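Local coordinates for protein putative alkaline phosphatase (Pseudomonas fluorescens, PDB 4F1V) that binds phosphate with high affinity in the periplasm and probably delivers it, as the solute-binding part of the PstSACB ABC transporter, for import, at residues A[112-115]-A[116-120]; A[336-339]-A[340-343]; A[73-76]-A[77-81]. All coordinates share one frame; numbering follows the deposited sequence.

Contact 1: A[112-115]-A[116-120]; sequences QELC and GVFSG
The carbonyl of Q112 receives the amide of G116, with N to O at 3.0 Å, and so begins a run of four alpha-helical i to i+4 hydrogen bonds. E113 adds the second bond, its O lying 2.9 Å from V117 N, while V117 CG2 comes up beside the same oxygen at 3.3 Å. E113 OE2 forms a salt bridge with K231, while OE1 accepts from S129 N. L114 has two demands on its carbonyl: F118 N bonds L114 O at 3.0 Å, nearly straight (165°), and F118 CD1 brings the ring edge, in plane, to 3.4 Å from that oxygen. All this belongs to the closing turns of helix 111-119, in the lobe of the Venus flytrap that holds the four-stranded sheet; the chain leaves the helix at G120 with positive phi. In the L114 conformer described here, one of two deposited, CD1 meets F118 CE1 obliquely at 3.8 Å. With CG turned away from its own carbonyl carbon (chi1 -74°), F118 also sets its ring edge-to-face with F152 of helix 147-159. Cutting this side chain back to an alanine would probably leave F152 without its aromatic mate and open a gap beside L114 CD1. C115 ends the segment: its O takes S119 N at 2.9 Å through a bent bond (135°), its sulfur forms the disulfide with C160, and S119 OG is hydrogen-bonded to E163.

Contact 2: A[336-339]-A[340-343]; sequences PLPT and AWKA
K342 reaches back against the chain direction to L337, its NZ giving a hydrogen bond of 2.8 Å to L337 O. The stem of the lysine is extended until a bend at the last torsion (chi4 70°) swings the ammonium group over to that carbonyl. Water extends the grip: one molecule accepts from NZ at 3.0 Å and also bonds T339 OG1, although T339 has a second conformer, and another joins L337 N to NZ through a weak second bond. The charge itself is met by a salt bridge to D326 of helix 326-331. Among the backbone bonds, K342 N to P338 O (3.0 Å, 167°) and A343 N to T339 O (3.0 Å) open the first turn of helix 339-349, with P338 at the N-cap. The lysine thus spans the helix start, tying the incoming loop to the first turn. Apolar packing occupies another flank. The proline ring of P338 and the indole stem of W341 run alongside each other in a common direction, with P338 CD 4.0 Å from W341 CD1 in the proline conformer described, and L337 CB meets W341 CB at 4.0 Å. Farther out, the indole packs on V256, P257 and P270 and donates through NE1 to V254 O.

Contact 3: A[73-76]-A[77-81]; sequences TYAS and AKQPT
T73 O accepts A77 N at 2.9 Å in an ordinary helical bond, but one residue later Y74 O is gripped twice, by K78 N at 2.9 Å and by Q79 N at 3.0 Å, the two amides arriving from opposite faces of the carbonyl plane. The second of these is an i to i+5 bond, a pi-turn type of widening at the end of helix 68-77, just before the short helix 79-82. Q79 N is therefore committed to Y74, and P80, which has no N-H to offer, sets its CD 3.5 Å from A75 O. At this junction the K78 side chain runs roughly perpendicular to that of Y74. The tyrosine swings its ring forward, in the C-terminal direction toward K78, CG lying anti to the backbone N (chi1 -167°), and K78 CB settles over the centre of one face, 3.6 Å from the centroid and only 12° off the ring normal. This is a CH-pi contact, extended by K78 CG at 3.7 Å from Y74 CE1; the lysine then bends at its second torsion. Q79, with its chain stretched out, runs along A75 and lays OE1 3.7 Å from A75 CB. Farther from the junction, the Y74 ring meets that of F40 and its hydroxyl is hydrogen-bonded to R369 near the C terminus. Because the lysine offers its methylenes to the ring, the K78 contribution is probably dispersion and weak C-H polarity rather than a cation-pi interaction, and the charged end is carried away from the ring.

Overall arrangement
From the N terminus the chain reaches contact 3 first, then contact 1, and contact 2 near its end. The three follow in series, neither nesting nor crossing, and each joins adjacent segments without closing a long loop. Contact 3 marks a helix junction between strands 59-62 and 85-94 of the five-stranded sheet. Contact 1 finishes a helix that the disulfide fastens near the end of helix 147-159, whose start supplies G147 and T148 to the phosphate pocket. Contact 2 starts the last helix. Contact 1 lies across the chain's centre from both others, its centre about 42 Å from that of contact 3 and 35 Å from that of contact 2.

Contact 1: A[112-115]-A[116-120]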
ATOM      1  N   GLN A 112      -1.629  21.785   5.532  1.00  5.34           N
ATOM      2  CA  GLN A 112      -1.418  22.110   6.932  1.00  5.59           C
ATOM      3  C   GLN A 112      -2.597  21.766   7.812  1.00  5.12           C
ATOM      4  O   GLN A 112      -2.438  21.346   8.955  1.00  5.87           O
ATOM      5  CB  GLN A 112      -0.961  23.563   7.084  1.00  6.61           C
ATOM      6  CG  GLN A 112       0.434  23.813   6.565  1.00  7.38           C
ATOM      7  CD  GLN A 112       1.452  22.870   7.138  1.00  7.67           C
ATOM      8  OE1 GLN A 112       1.589  22.777   8.367  1.00  8.10           O
ATOM      9  NE2 GLN A 112       2.136  22.099   6.312  1.00  9.29           N
ATOM     10  N   GLU A 113      -3.848  21.908   7.269  1.00  5.33           N
ATOM     11  CA  GLU A 113      -4.990  21.467   8.049  1.00  5.32           C
ATOM     12  C   GLU A 113      -4.967  19.933   8.248  1.00  5.03           C
ATOM     13  O   GLU A 113      -5.312  19.442   9.319  1.00  5.58           O
ATOM     14  CB  GLU A 113      -6.320  21.842   7.366  1.00  5.78           C
ATOM     15  CG  GLU A 113      -6.662  23.339   7.548  1.00  6.00           C
ATOM     16  CD  GLU A 113      -7.831  23.803   6.658  1.00  6.12           C
ATOM     17  OE1 GLU A 113      -8.400  24.879   6.976  1.00  7.11           O
ATOM     18  OE2 GLU A 113      -8.115  23.110   5.641  1.00  7.43           O
ATOM     19  N   LEU A 114      -4.644  19.161   7.223  0.80  4.88           N
ATOM     20  CA  LEU A 114      -4.505  17.724   7.347  0.80  4.27           C
ATOM     21  C   LEU A 114      -3.508  17.387   8.482  0.80  4.45           C
ATOM     22  O   LEU A 114      -3.784  16.560   9.356  0.80  4.56           O
ATOM     23  CB  LEU A 114      -4.042  17.135   6.016  0.80  4.45           C
ATOM     24  CG  LEU A 114      -3.791  15.607   6.023  0.80  4.87           C
ATOM     25  CD1 LEU A 114      -5.046  14.814   5.833  0.80  6.51           C
ATOM     26  CD2 LEU A 114      -2.792  15.232   4.926  0.80  6.32           C
ATOM     27  N   CYS A 115      -2.348  18.029   8.421  1.00  4.89           N
ATOM     28  CA  CYS A 115      -1.346  17.846   9.486  1.00  4.76           C
ATOM     29  C   CYS A 115      -1.946  18.121  10.885  1.00  5.10           C
ATOM     30  O   CYS A 115      -1.702  17.344  11.793  1.00  5.35           O
ATOM     31  CB  CYS A 115      -0.186  18.787   9.228  1.00  5.10           C
ATOM     32  SG  CYS A 115       0.780  18.372   7.727  1.00  5.42           S
ATOM     33  N   GLY A 116      -2.665  19.215  10.988  1.00  5.03           N
ATOM     34  CA  GLY A 116      -3.255  19.588  12.278  1.00  5.34           C
ATOM     35  C   GLY A 116      -4.325  18.659  12.740  1.00  4.90           C
ATOM     36  O   GLY A 116      -4.450  18.412  13.945  1.00  5.62           O
ATOM     37  N   VAL A 117      -5.139  18.103  11.835  1.00  4.85           N
ATOM     38  CA  VAL A 117      -6.135  17.120  12.238  1.00  5.12           C
ATOM     39  C   VAL A 117      -5.450  15.875  12.798  1.00  4.94           C
ATOM     40  O   VAL A 117      -5.816  15.336  13.868  1.00  5.96           O
ATOM     41  CB  VAL A 117      -7.057  16.781  11.054  1.00  5.35           C
ATOM     42  CG1 VAL A 117      -7.903  15.566  11.359  1.00  7.14           C
ATOM     43  CG2 VAL A 117      -7.946  17.991  10.701  1.00  6.80           C
ATOM     44  N   PHE A 118      -4.412  15.376  12.074  1.00  5.33           N
ATOM     45  CA  PHE A 118      -3.780  14.123  12.505  1.00  5.19           C
ATOM     46  C   PHE A 118      -2.803  14.273  13.674  1.00  5.13           C
ATOM     47  O   PHE A 118      -2.449  13.254  14.252  1.00  6.01           O
ATOM     48  CB  PHE A 118      -3.258  13.337  11.287  1.00  5.26           C
ATOM     49  CG  PHE A 118      -4.401  12.716  10.518  1.00  5.12           C
ATOM     50  CD1 PHE A 118      -5.060  13.400   9.499  1.00  5.38           C
ATOM     51  CD2 PHE A 118      -4.901  11.472  10.918  1.00  5.61           C
ATOM     52  CE1 PHE A 118      -6.183  12.870   8.848  1.00  6.33           C
ATOM     53  CE2 PHE A 118      -6.007  10.920  10.237  1.00  6.20           C
ATOM     54  CZ  PHE A 118      -6.642  11.601   9.205  1.00  6.76           C
ATOM     55  N   SER A 119      -2.392  15.506  13.976  1.00  5.25           N
ATOM     56  CA  SER A 119      -1.579  15.777  15.150  1.00  6.09           C
ATOM     57  C   SER A 119      -2.458  16.078  16.410  1.00  6.58           C
ATOM     58  O   SER A 119      -1.914  16.155  17.498  1.00  8.25           O
ATOM     59  CB  SER A 119      -0.641  16.937  14.959  1.00  6.77           C
ATOM     60  OG  SER A 119      -1.385  18.138  14.991  1.00  6.60           O
ATOM     61  N   GLY A 120      -3.724  16.361  16.187  1.00  6.04           N
ATOM     62  CA  GLY A 120      -4.657  16.800  17.245  1.00  7.31           C
ATOM     63  C   GLY A 120      -4.671  18.327  17.445  1.00  6.80           C
ATOM     64  O   GLY A 120      -5.514  18.777  18.255  1.00  8.20           O
TER

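Contact 2: A[336-339]-A[340-343]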
ATOM      1  N   PRO A 336      -2.509   1.386 -12.868  0.75  4.07           N
ATOM      2  CA  PRO A 336      -1.622   0.401 -13.527  0.75  3.95           C
ATOM      3  C   PRO A 336      -0.199   0.925 -13.657  0.75  4.48           C
ATOM      4  O   PRO A 336       0.072   2.146 -13.707  0.75  4.37           O
ATOM      5  CB  PRO A 336      -2.254   0.236 -14.907  0.75  4.45           C
ATOM      6  CG  PRO A 336      -3.701   0.575 -14.676  0.75  4.69           C
ATOM      7  CD  PRO A 336      -3.710   1.716 -13.714  0.75  4.51           C
ATOM      8  N   LEU A 337       0.748  -0.004 -13.678  1.00  4.97           N
ATOM      9  CA  LEU A 337       2.113   0.366 -13.942  1.00  4.96           C
ATOM     10  C   LEU A 337       2.303   0.684 -15.419  1.00  5.59           C
ATOM     11  O   LEU A 337       1.712   0.031 -16.311  1.00  6.32           O
ATOM     12  CB  LEU A 337       3.096  -0.766 -13.593  1.00  5.79           C
ATOM     13  CG  LEU A 337       3.023  -1.196 -12.096  1.00  5.88           C
ATOM     14  CD1 LEU A 337       4.064  -2.257 -11.814  1.00  6.55           C
ATOM     15  CD2 LEU A 337       3.145  -0.037 -11.123  1.00  8.10           C
ATOM     16  N   PRO A 338       3.152   1.688 -15.745  0.75  6.30           N
ATOM     17  CA  PRO A 338       3.544   1.987 -17.112  0.75  7.67           C
ATOM     18  C   PRO A 338       4.047   0.738 -17.827  0.75  6.10           C
ATOM     19  O   PRO A 338       4.666  -0.176 -17.304  0.75  5.70           O
ATOM     20  CB  PRO A 338       4.620   3.059 -16.956  0.75  7.84           C
ATOM     21  CG  PRO A 338       4.287   3.778 -15.680  0.75  8.51           C
ATOM     22  CD  PRO A 338       3.743   2.655 -14.801  0.75  6.56           C
ATOM     23  N   THR A 339       3.912   0.759 -19.162  0.80  7.22           N
ATOM     24  CA  THR A 339       4.386  -0.323 -19.981  0.80  7.53           C
ATOM     25  C   THR A 339       5.901  -0.594 -19.783  0.80  6.67           C
ATOM     26  O   THR A 339       6.342  -1.785 -19.688  0.80  6.11           O
ATOM     27  CB  THR A 339       4.083   0.024 -21.465  0.80  9.17           C
ATOM     28  OG1 THR A 339       2.669   0.231 -21.593  0.80 11.82           O
ATOM     29  CG2 THR A 339       4.617  -1.013 -22.386  0.80 14.09           C
ATOM     30  N   ALA A 340       6.712   0.445 -19.620  0.80  6.62           N
ATOM     31  CA  ALA A 340       8.150   0.260 -19.383  0.80  6.56           C
ATOM     32  C   ALA A 340       8.465  -0.339 -17.996  0.80  6.03           C
ATOM     33  O   ALA A 340       9.466  -1.086 -17.848  0.80  5.95           O
ATOM     34  CB  ALA A 340       8.916   1.590 -19.608  0.80  7.47           C
ATOM     35  N   TRP A 341       7.657  -0.019 -16.991  1.00  5.64           N
ATOM     36  CA  TRP A 341       7.773  -0.678 -15.671  1.00  5.29           C
ATOM     37  C   TRP A 341       7.505  -2.175 -15.786  1.00  4.79           C
ATOM     38  O   TRP A 341       8.237  -3.003 -15.260  1.00  5.12           O
ATOM     39  CB  TRP A 341       6.822  -0.002 -14.659  1.00  5.59           C
ATOM     40  CG  TRP A 341       7.518   0.918 -13.690  1.00  4.90           C
ATOM     41  CD1 TRP A 341       7.629   2.276 -13.754  1.00  5.21           C
ATOM     42  CD2 TRP A 341       8.133   0.496 -12.468  1.00  5.10           C
ATOM     43  NE1 TRP A 341       8.316   2.726 -12.657  1.00  5.49           N
ATOM     44  CE2 TRP A 341       8.620   1.661 -11.820  1.00  5.41           C
ATOM     45  CE3 TRP A 341       8.340  -0.760 -11.833  1.00  6.66           C
ATOM     46  CZ2 TRP A 341       9.264   1.631 -10.606  1.00  6.30           C
ATOM     47  CZ3 TRP A 341       9.012  -0.798 -10.624  1.00  8.17           C
ATOM     48  CH2 TRP A 341       9.456   0.398 -10.005  1.00  7.68           C
ATOM     49  N   LYS A 342       6.409  -2.524 -16.496  1.00  4.84           N
ATOM     50  CA  LYS A 342       6.100  -3.956 -16.671  1.00  4.71           C
ATOM     51  C   LYS A 342       7.276  -4.667 -17.330  1.00  4.40           C
ATOM     52  O   LYS A 342       7.663  -5.788 -16.962  1.00  4.94           O
ATOM     53  CB  LYS A 342       4.835  -4.163 -17.439  1.00  4.84           C
ATOM     54  CG  LYS A 342       3.537  -3.702 -16.845  1.00  5.96           C
ATOM     55  CD  LYS A 342       2.342  -4.216 -17.617  1.00  6.89           C
ATOM     56  CE  LYS A 342       0.975  -3.865 -17.136  1.00  7.55           C
ATOM     57  NZ  LYS A 342       0.640  -2.405 -17.321  1.00  7.03           N
ATOM     58  N   ALA A 343       7.851  -4.040 -18.387  1.00  5.12           N
ATOM     59  CA  ALA A 343       8.950  -4.684 -19.101  1.00  5.16           C
ATOM     60  C   ALA A 343      10.163  -4.918 -18.224  1.00  5.11           C
ATOM     61  O   ALA A 343      10.838  -5.946 -18.349  1.00  5.38           O
ATOM     62  CB  ALA A 343       9.306  -3.856 -20.332  1.00  6.29           C
TER
HETATM   63  O   HOH W   1      -0.033  -2.667 -14.155  1.00  6.23           O
HETATM   64  O   HOH W   2       0.898  -1.216 -20.102  0.20  6.36           O

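Contact 3: A[73-76]-A[77-81]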
ATOM      1  N   THR A  73      17.654 -10.880   7.818  1.00  6.18           N
ATOM      2  CA  THR A  73      17.303 -12.128   8.505  1.00  6.51           C
ATOM      3  C   THR A  73      16.912 -13.202   7.497  1.00  5.88           C
ATOM      4  O   THR A  73      17.282 -14.363   7.602  1.00  7.01           O
ATOM      5  CB  THR A  73      16.236 -11.874   9.574  1.00  8.12           C
ATOM      6  OG1 THR A  73      16.753 -10.996  10.555  1.00 11.25           O
ATOM      7  CG2 THR A  73      15.774 -13.135  10.228  1.00  9.59           C
ATOM      8  N   TYR A  74      16.082 -12.816   6.501  1.00  5.29           N
ATOM      9  CA  TYR A  74      15.690 -13.793   5.495  1.00  5.08           C
ATOM     10  C   TYR A  74      16.937 -14.235   4.710  1.00  4.90           C
ATOM     11  O   TYR A  74      17.078 -15.430   4.390  1.00  5.05           O
ATOM     12  CB  TYR A  74      14.629 -13.193   4.547  1.00  5.40           C
ATOM     13  CG  TYR A  74      13.942 -14.206   3.693  1.00  4.41           C
ATOM     14  CD1 TYR A  74      12.843 -14.917   4.122  1.00  4.37           C
ATOM     15  CD2 TYR A  74      14.409 -14.531   2.414  1.00  4.62           C
ATOM     16  CE1 TYR A  74      12.182 -15.852   3.357  1.00  4.65           C
ATOM     17  CE2 TYR A  74      13.767 -15.477   1.591  1.00  4.29           C
ATOM     18  CZ  TYR A  74      12.653 -16.106   2.069  1.00  4.09           C
ATOM     19  OH  TYR A  74      11.948 -17.035   1.344  1.00  4.70           O
ATOM     20  N   ALA A  75      17.807 -13.326   4.339  1.00  5.26           N
ATOM     21  CA  ALA A  75      18.997 -13.681   3.563  1.00  5.54           C
ATOM     22  C   ALA A  75      19.873 -14.680   4.312  1.00  5.87           C
ATOM     23  O   ALA A  75      20.447 -15.589   3.697  1.00  7.28           O
ATOM     24  CB  ALA A  75      19.771 -12.428   3.201  1.00  6.42           C
ATOM     25  N   SER A  76      20.004 -14.523   5.603  1.00  6.82           N
ATOM     26  CA  SER A  76      20.868 -15.463   6.316  0.60  8.12           C
ATOM     27  C   SER A  76      20.171 -16.764   6.687  1.00  8.35           C
ATOM     28  O   SER A  76      20.795 -17.852   6.607  1.00  9.51           O
ATOM     29  CB  SER A  76      21.415 -14.790   7.580  0.60  9.03           C
ATOM     30  OG  SER A  76      20.430 -14.475   8.549  0.60 11.02           O
ATOM     31  N   ALA A  77      18.892 -16.716   7.074  1.00  7.23           N
ATOM     32  CA  ALA A  77      18.210 -17.916   7.545  1.00  8.77           C
ATOM     33  C   ALA A  77      17.561 -18.770   6.472  1.00  7.22           C
ATOM     34  O   ALA A  77      17.518 -19.977   6.594  1.00  8.28           O
ATOM     35  CB  ALA A  77      17.109 -17.541   8.518  1.00  9.02           C
ATOM     36  N   LYS A  78      16.994 -18.119   5.432  1.00  6.13           N
ATOM     37  CA  LYS A  78      16.134 -18.789   4.434  1.00  6.07           C
ATOM     38  C   LYS A  78      16.748 -18.825   3.061  1.00  5.70           C
ATOM     39  O   LYS A  78      16.580 -19.867   2.356  1.00  6.01           O
ATOM     40  CB  LYS A  78      14.733 -18.114   4.403  1.00  5.99           C
ATOM     41  CG  LYS A  78      14.032 -18.068   5.736  1.00  7.71           C
ATOM     42  CD  LYS A  78      13.875 -19.416   6.407  1.00  8.89           C
ATOM     43  CE  LYS A  78      12.866 -19.352   7.550  1.00 12.88           C
ATOM     44  NZ  LYS A  78      12.775 -20.656   8.276  1.00 14.52           N
ATOM     45  N   GLN A  79      17.360 -17.752   2.574  1.00  5.41           N
ATOM     46  CA  GLN A  79      17.842 -17.705   1.210  1.00  5.30           C
ATOM     47  C   GLN A  79      18.733 -18.896   0.861  1.00  5.80           C
ATOM     48  O   GLN A  79      18.615 -19.370  -0.289  1.00  5.97           O
ATOM     49  CB  GLN A  79      18.523 -16.360   0.978  1.00  5.13           C
ATOM     50  CG  GLN A  79      19.110 -16.199  -0.410  1.00  6.13           C
ATOM     51  CD  GLN A  79      19.701 -14.817  -0.587  1.00  6.09           C
ATOM     52  OE1 GLN A  79      19.143 -13.806  -0.162  1.00  6.57           O
ATOM     53  NE2 GLN A  79      20.835 -14.764  -1.315  1.00  8.05           N
ATOM     54  N   PRO A  80      19.616 -19.409   1.684  1.00  6.35           N
ATOM     55  CA  PRO A  80      20.476 -20.544   1.210  1.00  6.52           C
ATOM     56  C   PRO A  80      19.713 -21.740   0.722  1.00  6.68           C
ATOM     57  O   PRO A  80      20.180 -22.470  -0.137  1.00  8.15           O
ATOM     58  CB  PRO A  80      21.370 -20.844   2.417  1.00  8.96           C
ATOM     59  CG  PRO A  80      21.420 -19.533   3.179  1.00  8.72           C
ATOM     60  CD  PRO A  80      20.014 -18.943   3.004  1.00  6.79           C
ATOM     61  N   THR A  81      18.549 -22.044   1.369  1.00  6.33           N
ATOM     62  CA  THR A  81      17.742 -23.214   0.989  1.00  6.51           C
ATOM     63  C   THR A  81      16.490 -22.886   0.194  1.00  5.62           C
ATOM     64  O   THR A  81      15.999 -23.800  -0.515  1.00  6.29           O
ATOM     65  CB  THR A  81      17.337 -24.067   2.245  1.00  7.49           C
ATOM     66  OG1 THR A  81      16.713 -23.196   3.178  1.00  9.32           O
ATOM     67  CG2 THR A  81      18.612 -24.749   2.858  1.00  9.70           C
TER